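Local coordinates for hypothetical protein (Bacteroides caccae, PDB 4M8R), which is of unknown function but joins an immunoglobulin-like N-terminal domain to a WD40-like beta-propeller domain, at residues F117-I122 with N417-A422; T128-Y133 with K141-M146. All coordinates share one frame; numbering follows the deposited sequence.

Interaction 1 (F117-I122 with N417-A422)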
ATOM      1  N   PHE A 117      -9.036  -1.828  20.537  1.00 45.63           N
ATOM      2  CA  PHE A 117     -10.291  -1.112  20.699  1.00 45.68           C
ATOM      3  C   PHE A 117     -10.866  -1.307  22.093  1.00 45.11           C
ATOM      4  O   PHE A 117     -10.893  -2.413  22.604  1.00 45.55           O
ATOM      5  CB  PHE A 117     -11.305  -1.532  19.627  1.00 47.31           C
ATOM      6  CG  PHE A 117     -11.202  -0.725  18.372  1.00 46.50           C
ATOM      7  CD1 PHE A 117     -10.324  -1.094  17.365  1.00 46.92           C
ATOM      8  CD2 PHE A 117     -11.957   0.430  18.215  1.00 47.58           C
ATOM      9  CE1 PHE A 117     -10.207  -0.337  16.214  1.00 46.10           C
ATOM     10  CE2 PHE A 117     -11.850   1.196  17.066  1.00 47.26           C
ATOM     11  CZ  PHE A 117     -10.970   0.812  16.066  1.00 47.61           C
ATOM     12  N   ARG A 118     -11.323  -0.209  22.688  1.00 44.72           N
ATOM     13  CA  ARG A 118     -11.854  -0.198  24.049  1.00 45.34           C
ATOM     14  C   ARG A 118     -13.195   0.529  24.064  1.00 45.56           C
ATOM     15  O   ARG A 118     -13.418   1.451  23.278  1.00 43.77           O
ATOM     16  CB  ARG A 118     -10.858   0.492  24.982  1.00 45.12           C
ATOM     17  CG  ARG A 118      -9.502  -0.199  25.019  1.00 45.82           C
ATOM     18  CD  ARG A 118      -8.471   0.524  25.866  1.00 45.20           C
ATOM     19  NE  ARG A 118      -7.195  -0.186  25.838  1.00 45.64           N
ATOM     20  CZ  ARG A 118      -6.086   0.213  26.460  1.00 46.14           C
ATOM     21  NH1 ARG A 118      -6.078   1.326  27.184  1.00 45.96           N
ATOM     22  NH2 ARG A 118      -4.975  -0.510  26.362  1.00 45.95           N
ATOM     23  N   LEU A 119     -14.090   0.102  24.947  1.00 47.63           N
ATOM     24  CA  LEU A 119     -15.428   0.675  25.020  1.00 49.18           C
ATOM     25  C   LEU A 119     -15.501   1.690  26.158  1.00 50.62           C
ATOM     26  O   LEU A 119     -15.094   1.395  27.288  1.00 52.60           O
ATOM     27  CB  LEU A 119     -16.461  -0.430  25.235  1.00 50.84           C
ATOM     28  CG  LEU A 119     -17.920  -0.018  25.085  1.00 51.50           C
ATOM     29  CD1 LEU A 119     -18.248   0.357  23.649  1.00 50.14           C
ATOM     30  CD2 LEU A 119     -18.819  -1.144  25.567  1.00 54.50           C
ATOM     31  N   TYR A 120     -16.023   2.877  25.852  1.00 49.87           N
ATOM     32  CA  TYR A 120     -16.116   3.969  26.814  1.00 50.67           C
ATOM     33  C   TYR A 120     -17.561   4.422  26.961  1.00 51.89           C
ATOM     34  O   TYR A 120     -18.280   4.526  25.974  1.00 52.04           O
ATOM     35  CB  TYR A 120     -15.265   5.153  26.356  1.00 49.71           C
ATOM     36  CG  TYR A 120     -13.801   4.836  26.177  1.00 48.45           C
ATOM     37  CD1 TYR A 120     -13.332   4.263  24.999  1.00 46.66           C
ATOM     38  CD2 TYR A 120     -12.880   5.111  27.184  1.00 49.13           C
ATOM     39  CE1 TYR A 120     -11.991   3.968  24.832  1.00 46.21           C
ATOM     40  CE2 TYR A 120     -11.534   4.821  27.027  1.00 48.97           C
ATOM     41  CZ  TYR A 120     -11.095   4.247  25.849  1.00 47.79           C
ATOM     42  OH  TYR A 120      -9.758   3.959  25.690  1.00 48.40           O
ATOM     43  N   GLY A 121     -17.976   4.700  28.192  1.00 54.15           N
ATOM     44  CA  GLY A 121     -19.328   5.185  28.471  1.00 55.55           C
ATOM     45  C   GLY A 121     -19.330   6.606  29.010  1.00 55.74           C
ATOM     46  O   GLY A 121     -18.398   7.012  29.711  1.00 56.32           O
ATOM     47  N   ILE A 122     -20.385   7.353  28.697  1.00 56.68           N
ATOM     48  CA  ILE A 122     -20.568   8.706  29.228  1.00 58.48           C
ATOM     49  C   ILE A 122     -21.354   8.639  30.538  1.00 61.02           C
ATOM     50  O   ILE A 122     -22.522   8.245  30.541  1.00 62.95           O
ATOM     51  CB  ILE A 122     -21.352   9.620  28.255  1.00 59.70           C
ATOM     52  CG1 ILE A 122     -20.871   9.453  26.809  1.00 58.59           C
ATOM     53  CG2 ILE A 122     -21.243  11.076  28.692  1.00 60.44           C
ATOM     54  CD1 ILE A 122     -19.413   9.774  26.589  1.00 57.13           C
ATOM     55  N   ASN A 417     -26.021   6.198  28.885  1.00 68.74           N
ATOM     56  CA  ASN A 417     -26.917   6.299  27.721  1.00 69.10           C
ATOM     57  C   ASN A 417     -26.154   6.270  26.401  1.00 64.20           C
ATOM     58  O   ASN A 417     -26.729   5.958  25.356  1.00 63.00           O
ATOM     59  CB  ASN A 417     -27.762   7.580  27.780  1.00 72.71           C
ATOM     60  CG  ASN A 417     -29.053   7.398  28.556  1.00 76.59           C
ATOM     61  OD1 ASN A 417     -29.765   6.410  28.373  1.00 76.20           O
ATOM     62  ND2 ASN A 417     -29.370   8.360  29.416  1.00 80.68           N
ATOM     63  N   SER A 418     -24.872   6.616  26.449  1.00 61.55           N
ATOM     64  CA  SER A 418     -24.017   6.576  25.272  1.00 57.45           C
ATOM     65  C   SER A 418     -22.753   5.799  25.579  1.00 54.33           C
ATOM     66  O   SER A 418     -22.103   6.029  26.603  1.00 52.79           O
ATOM     67  CB  SER A 418     -23.650   7.991  24.835  1.00 57.72           C
ATOM     68  OG  SER A 418     -24.811   8.778  24.650  1.00 60.71           O
ATOM     69  N   VAL A 419     -22.419   4.867  24.692  1.00 52.07           N
ATOM     70  CA  VAL A 419     -21.118   4.206  24.723  1.00 51.22           C
ATOM     71  C   VAL A 419     -20.482   4.304  23.346  1.00 48.24           C
ATOM     72  O   VAL A 419     -21.182   4.430  22.343  1.00 47.63           O
ATOM     73  CB  VAL A 419     -21.205   2.727  25.152  1.00 52.37           C
ATOM     74  CG1 VAL A 419     -21.627   2.628  26.609  1.00 55.38           C
ATOM     75  CG2 VAL A 419     -22.147   1.939  24.250  1.00 51.73           C
ATOM     76  N   VAL A 420     -19.157   4.239  23.309  1.00 47.39           N
ATOM     77  CA  VAL A 420     -18.415   4.393  22.070  1.00 44.24           C
ATOM     78  C   VAL A 420     -17.178   3.508  22.065  1.00 42.93           C
ATOM     79  O   VAL A 420     -16.443   3.449  23.048  1.00 44.28           O
ATOM     80  CB  VAL A 420     -18.019   5.875  21.842  1.00 44.21           C
ATOM     81  CG1 VAL A 420     -17.305   6.453  23.061  1.00 45.85           C
ATOM     82  CG2 VAL A 420     -17.157   6.023  20.596  1.00 43.00           C
ATOM     83  N   TRP A 421     -16.964   2.807  20.957  1.00 42.32           N
ATOM     84  CA  TRP A 421     -15.716   2.086  20.734  1.00 42.97           C
ATOM     85  C   TRP A 421     -14.640   3.076  20.284  1.00 42.13           C
ATOM     86  O   TRP A 421     -14.913   3.974  19.485  1.00 41.33           O
ATOM     87  CB  TRP A 421     -15.895   1.023  19.653  1.00 43.04           C
ATOM     88  CG  TRP A 421     -16.518  -0.263  20.117  1.00 43.82           C
ATOM     89  CD1 TRP A 421     -17.734  -0.759  19.758  1.00 43.19           C
ATOM     90  CD2 TRP A 421     -15.938  -1.224  21.005  1.00 45.36           C
ATOM     91  NE1 TRP A 421     -17.951  -1.963  20.368  1.00 45.51           N
ATOM     92  CE2 TRP A 421     -16.867  -2.274  21.140  1.00 46.58           C
ATOM     93  CE3 TRP A 421     -14.727  -1.297  21.698  1.00 46.62           C
ATOM     94  CZ2 TRP A 421     -16.626  -3.391  21.944  1.00 49.23           C
ATOM     95  CZ3 TRP A 421     -14.486  -2.407  22.500  1.00 49.98           C
ATOM     96  CH2 TRP A 421     -15.432  -3.440  22.615  1.00 51.15           C
ATOM     97  N   ALA A 422     -13.419   2.915  20.786  1.00 43.37           N
ATOM     98  CA  ALA A 422     -12.339   3.827  20.419  1.00 42.88           C
ATOM     99  C   ALA A 422     -10.958   3.230  20.565  1.00 44.65           C
ATOM    100  O   ALA A 422     -10.721   2.381  21.420  1.00 46.32           O
ATOM    101  CB  ALA A 422     -12.425   5.102  21.239  1.00 42.93           C
TER
HETATM  102  O   HOH W   1      -8.937   3.482  23.363  1.00 32.56           O
HETATM  103  O   HOH W   2     -24.682   8.361  28.580  1.00 51.65           O
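L119 and W421 meet because L119 turns CG opposite its backbone N (chi1 -170°), while W421 keeps CG beside its own N (chi1 -81°). This sets L119 CD1 squarely over one face of the indole, 3.8 Å from the centroid of the W421 five-membered ring and only 6° off its normal, a CH-pi contact. The same CD1 also touches V419 CB. On the other face of the sheet, the Y120 ring lies against A422, with CE1 3.8 Å from A422 CB, and Y120 CB touches V420 CG1.

Two antiparallel hydrogen-bonded pairs, R118 with A422 and Y120 with V420, supply four backbone bonds, the shortest being V420 N to Y120 O at 2.8 Å. A fifth runs from I122 N to S418 O (3.0 Å), and I122 CG1 packs on S418 CB. Water 1 donates to A422 O and stands doubtfully close to Y120 OH; water 2 bridges I122 O and N417 N.

The pairing brings the C-terminal strand of the propeller back to its first strand, consistent with the Velcro-type ring closure of beta-propellers. Strand 419-422 lies at the edge of a four-stranded blade, next to 118-123. V419 N bonds S371 OG and W421 N bonds T373 OG1, both of strand 368-373, whereas V420 packs on V155 and L164 of strands 153-156 and 163-170.

Interaction 2 (T128-Y133 with K141-M146)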
ATOM      1  N   THR A 128     -18.258  12.359  33.560  1.00 66.84           N
ATOM      2  CA  THR A 128     -16.990  11.699  33.271  1.00 62.70           C
ATOM      3  C   THR A 128     -17.123  10.721  32.109  1.00 60.12           C
ATOM      4  O   THR A 128     -18.188  10.139  31.893  1.00 61.60           O
ATOM      5  CB  THR A 128     -16.484  10.897  34.488  1.00 63.58           C
ATOM      6  OG1 THR A 128     -17.519  10.025  34.956  1.00 65.51           O
ATOM      7  CG2 THR A 128     -16.061  11.819  35.617  1.00 64.55           C
ATOM      8  N   ILE A 129     -16.034  10.554  31.367  1.00 57.64           N
ATOM      9  CA  ILE A 129     -15.898   9.463  30.407  1.00 54.67           C
ATOM     10  C   ILE A 129     -15.275   8.296  31.157  1.00 54.89           C
ATOM     11  O   ILE A 129     -14.232   8.459  31.782  1.00 53.52           O
ATOM     12  CB  ILE A 129     -14.953   9.833  29.249  1.00 51.45           C
ATOM     13  CG1 ILE A 129     -15.400  11.128  28.568  1.00 51.14           C
ATOM     14  CG2 ILE A 129     -14.871   8.696  28.237  1.00 50.29           C
ATOM     15  CD1 ILE A 129     -16.763  11.044  27.927  1.00 52.07           C
ATOM     16  N   GLU A 130     -15.911   7.131  31.096  1.00 57.01           N
ATOM     17  CA  GLU A 130     -15.428   5.949  31.807  1.00 59.60           C
ATOM     18  C   GLU A 130     -15.077   4.842  30.832  1.00 58.20           C
ATOM     19  O   GLU A 130     -15.827   4.592  29.891  1.00 58.00           O
ATOM     20  CB  GLU A 130     -16.502   5.433  32.772  1.00 64.13           C
ATOM     21  CG  GLU A 130     -16.698   6.288  34.017  1.00 67.26           C
ATOM     22  CD  GLU A 130     -17.727   5.720  34.981  1.00 71.36           C
ATOM     23  OE1 GLU A 130     -18.410   4.728  34.640  1.00 70.62           O
ATOM     24  OE2 GLU A 130     -17.855   6.279  36.092  1.00 74.23           O
ATOM     25  N   ARG A 131     -13.955   4.165  31.063  1.00 57.21           N
ATOM     26  CA  ARG A 131     -13.623   2.978  30.282  1.00 57.26           C
ATOM     27  C   ARG A 131     -14.442   1.806  30.789  1.00 59.53           C
ATOM     28  O   ARG A 131     -14.226   1.339  31.899  1.00 64.06           O
ATOM     29  CB  ARG A 131     -12.140   2.647  30.375  1.00 57.86           C
ATOM     30  CG  ARG A 131     -11.731   1.472  29.498  1.00 58.27           C
ATOM     31  CD  ARG A 131     -10.227   1.307  29.488  1.00 57.27           C
ATOM     32  NE  ARG A 131      -9.745   0.925  30.810  1.00 61.17           N
ATOM     33  CZ  ARG A 131      -8.550   1.239  31.308  1.00 62.84           C
ATOM     34  NH1 ARG A 131      -7.682   1.964  30.604  1.00 58.73           N
ATOM     35  NH2 ARG A 131      -8.226   0.828  32.532  1.00 66.51           N
ATOM     36  N   ALA A 132     -15.385   1.341  29.976  1.00 60.29           N
ATOM     37  CA  ALA A 132     -16.323   0.296  30.388  1.00 62.68           C
ATOM     38  C   ALA A 132     -15.795  -1.099  30.087  1.00 62.91           C
ATOM     39  O   ALA A 132     -16.098  -2.047  30.810  1.00 64.68           O
ATOM     40  CB  ALA A 132     -17.667   0.498  29.701  1.00 64.31           C
ATOM     41  N   TYR A 133     -15.027  -1.226  29.007  1.00 61.97           N
ATOM     42  CA  TYR A 133     -14.462  -2.514  28.619  1.00 61.38           C
ATOM     43  C   TYR A 133     -13.122  -2.358  27.912  1.00 58.89           C
ATOM     44  O   TYR A 133     -12.942  -1.486  27.059  1.00 56.40           O
ATOM     45  CB  TYR A 133     -15.433  -3.282  27.710  1.00 62.02           C
ATOM     46  CG  TYR A 133     -14.834  -4.536  27.112  1.00 61.12           C
ATOM     47  CD1 TYR A 133     -14.872  -5.743  27.796  1.00 63.00           C
ATOM     48  CD2 TYR A 133     -14.213  -4.508  25.865  1.00 59.18           C
ATOM     49  CE1 TYR A 133     -14.316  -6.890  27.255  1.00 63.66           C
ATOM     50  CE2 TYR A 133     -13.648  -5.647  25.319  1.00 59.63           C
ATOM     51  CZ  TYR A 133     -13.706  -6.835  26.016  1.00 61.49           C
ATOM     52  OH  TYR A 133     -13.151  -7.964  25.471  1.00 63.26           O
ATOM     53  N   LYS A 141      -5.532   3.882  32.922  1.00105.09           N
ATOM     54  CA  LYS A 141      -6.241   4.923  33.678  1.00100.45           C
ATOM     55  C   LYS A 141      -7.724   4.950  33.246  1.00 89.53           C
ATOM     56  O   LYS A 141      -8.020   5.106  32.063  1.00 84.53           O
ATOM     57  CB  LYS A 141      -5.552   6.277  33.451  1.00101.07           C
ATOM     58  CG  LYS A 141      -6.029   7.410  34.351  1.00105.72           C
ATOM     59  CD  LYS A 141      -7.039   8.298  33.642  1.00101.47           C
ATOM     60  CE  LYS A 141      -6.387   9.200  32.602  1.00 95.85           C
ATOM     61  NZ  LYS A 141      -6.408  10.633  33.003  1.00 92.34           N
ATOM     62  N   LYS A 142      -8.642   4.812  34.206  1.00 81.46           N
ATOM     63  CA  LYS A 142     -10.037   4.424  33.919  1.00 75.17           C
ATOM     64  C   LYS A 142     -11.028   5.550  33.602  1.00 68.27           C
ATOM     65  O   LYS A 142     -12.019   5.311  32.909  1.00 65.74           O
ATOM     66  CB  LYS A 142     -10.614   3.628  35.098  1.00 79.06           C
ATOM     67  CG  LYS A 142      -9.888   2.337  35.425  1.00 82.75           C
ATOM     68  CD  LYS A 142     -10.682   1.507  36.427  1.00 89.38           C
ATOM     69  CE  LYS A 142      -9.858   0.355  36.983  1.00 94.12           C
ATOM     70  NZ  LYS A 142      -9.331  -0.545  35.917  1.00 93.96           N
ATOM     71  N   THR A 143     -10.780   6.754  34.118  1.00 63.76           N
ATOM     72  CA  THR A 143     -11.775   7.838  34.079  1.00 60.20           C
ATOM     73  C   THR A 143     -11.185   9.158  33.580  1.00 55.60           C
ATOM     74  O   THR A 143     -10.031   9.469  33.860  1.00 55.43           O
ATOM     75  CB  THR A 143     -12.414   8.037  35.474  1.00 62.80           C
ATOM     76  OG1 THR A 143     -13.072   6.826  35.847  1.00 66.09           O
ATOM     77  CG2 THR A 143     -13.432   9.170  35.473  1.00 63.43           C
ATOM     78  N   TRP A 144     -11.986   9.923  32.838  1.00 53.25           N
ATOM     79  CA  TRP A 144     -11.593  11.263  32.381  1.00 51.60           C
ATOM     80  C   TRP A 144     -12.665  12.283  32.756  1.00 53.59           C
ATOM     81  O   TRP A 144     -13.861  12.032  32.583  1.00 54.01           O
ATOM     82  CB  TRP A 144     -11.382  11.290  30.866  1.00 47.95           C
ATOM     83  CG  TRP A 144     -10.170  10.554  30.401  1.00 46.25           C
ATOM     84  CD1 TRP A 144      -8.958  11.091  30.087  1.00 44.94           C
ATOM     85  CD2 TRP A 144     -10.053   9.144  30.188  1.00 46.76           C
ATOM     86  NE1 TRP A 144      -8.087  10.102  29.688  1.00 44.20           N
ATOM     87  CE2 TRP A 144      -8.734   8.897  29.742  1.00 45.31           C
ATOM     88  CE3 TRP A 144     -10.932   8.061  30.336  1.00 47.92           C
ATOM     89  CZ2 TRP A 144      -8.273   7.617  29.442  1.00 44.99           C
ATOM     90  CZ3 TRP A 144     -10.473   6.787  30.040  1.00 47.78           C
ATOM     91  CH2 TRP A 144      -9.153   6.576  29.593  1.00 46.75           C
ATOM     92  N   ASP A 145     -12.225  13.433  33.261  1.00 53.81           N
ATOM     93  CA  ASP A 145     -13.133  14.467  33.740  1.00 55.72           C
ATOM     94  C   ASP A 145     -13.742  15.217  32.560  1.00 55.31           C
ATOM     95  O   ASP A 145     -13.020  15.703  31.690  1.00 53.86           O
ATOM     96  CB  ASP A 145     -12.383  15.431  34.663  1.00 56.88           C
ATOM     97  CG  ASP A 145     -13.249  16.577  35.157  1.00 58.96           C
ATOM     98  OD1 ASP A 145     -14.493  16.433  35.225  1.00 59.52           O
ATOM     99  OD2 ASP A 145     -12.666  17.628  35.486  1.00 60.14           O
HETATM  100  N   MSE A 146     -15.070  15.316  32.547  1.00 56.43           N
HETATM  101  CA  MSE A 146     -15.799  15.891  31.424  1.00 56.12           C
HETATM  102  C   MSE A 146     -16.462  17.186  31.801  1.00 60.85           C
HETATM  103  O   MSE A 146     -17.370  17.645  31.106  1.00 63.43           O
HETATM  104  CB  MSE A 146     -16.847  14.861  31.012  1.00 56.06           C
HETATM  105  CG  MSE A 146     -17.132  14.880  29.516  1.00 54.57           C
HETATM  106 SE   MSE A 146     -18.688  13.734  29.102  0.75 55.94          SE
HETATM  107  CE  MSE A 146     -20.090  14.691  30.087  1.00 59.55           C
TER
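I129 and W144 form the antiparallel hydrogen-bonded pair of a beta hairpin, strands 128-133 and 143-145, at one edge of a propeller blade. I129 N gives to W144 O and W144 N gives to I129 O, both at 2.9 Å and both in the carbonyl plane, so the backbone N and O of both residues are satisfied. Nearer the turn, R131 N gives to K142 O in a straight bond of 2.9 Å (169° at the hydrogen). The intervening E130 turns its backbone bonding to G121 of strand 118-123.

Three side chains find their polar partners outside the two segments: E130 OE1 bonds Y416 OH, W144 NE1 reaches F181 O, and D145 OD2 pairs with S147 OG.

R131 extends CG opposite its backbone N (chi1 -176°) and then bends at chi3 (66°), swinging the guanidinium alongside K141 and K142. K141 O lies over one of its faces, 3.5 Å from R131 NH1 but at too poor an angle to bond. K142 NZ stands at the edge of the group, 3.8 Å from R131 NH2, a like-charge approach that is likely to be unfavourable unless solvent screens it. An alanine in place of R131 is likely to leave K141 O without the guanidinium face against it and the K142 side chain, now touched along CG by R131 NH2, freer to swing.

On one face of the hairpin the T128 and T143 side chains cross obliquely, T143 CG2 lying 3.6 Å from T128 CB. On the opposite face, the I129 side chain crosses that of selenomethionine M146 at about a right angle, I129 CD1 resting 3.5 Å from M146 SE.

In the fold
Interactions 1 and 2 are the two outer seams of one four-stranded blade, ordered 419-422, 118-123, 128-133, 143-145, with centres about 9 Å apart. Strands 118-123 and 128-133 join them directly: L119 O to A132 N and G121 N to E130 O are probable hydrogen bonds of 2.7 Å, and a classic beta bulge sets A132 and Y133 both opposite L119. Interaction 1 is buried and joins segments almost 300 residues apart through five backbone bonds and apolar and aromatic packing. Interaction 2 is local and partly exposed; its like-charged R131 and K142 lie at the surface, whereas its buried I129 packs on I122, so the two contacts share an apolar patch on the Y120 face.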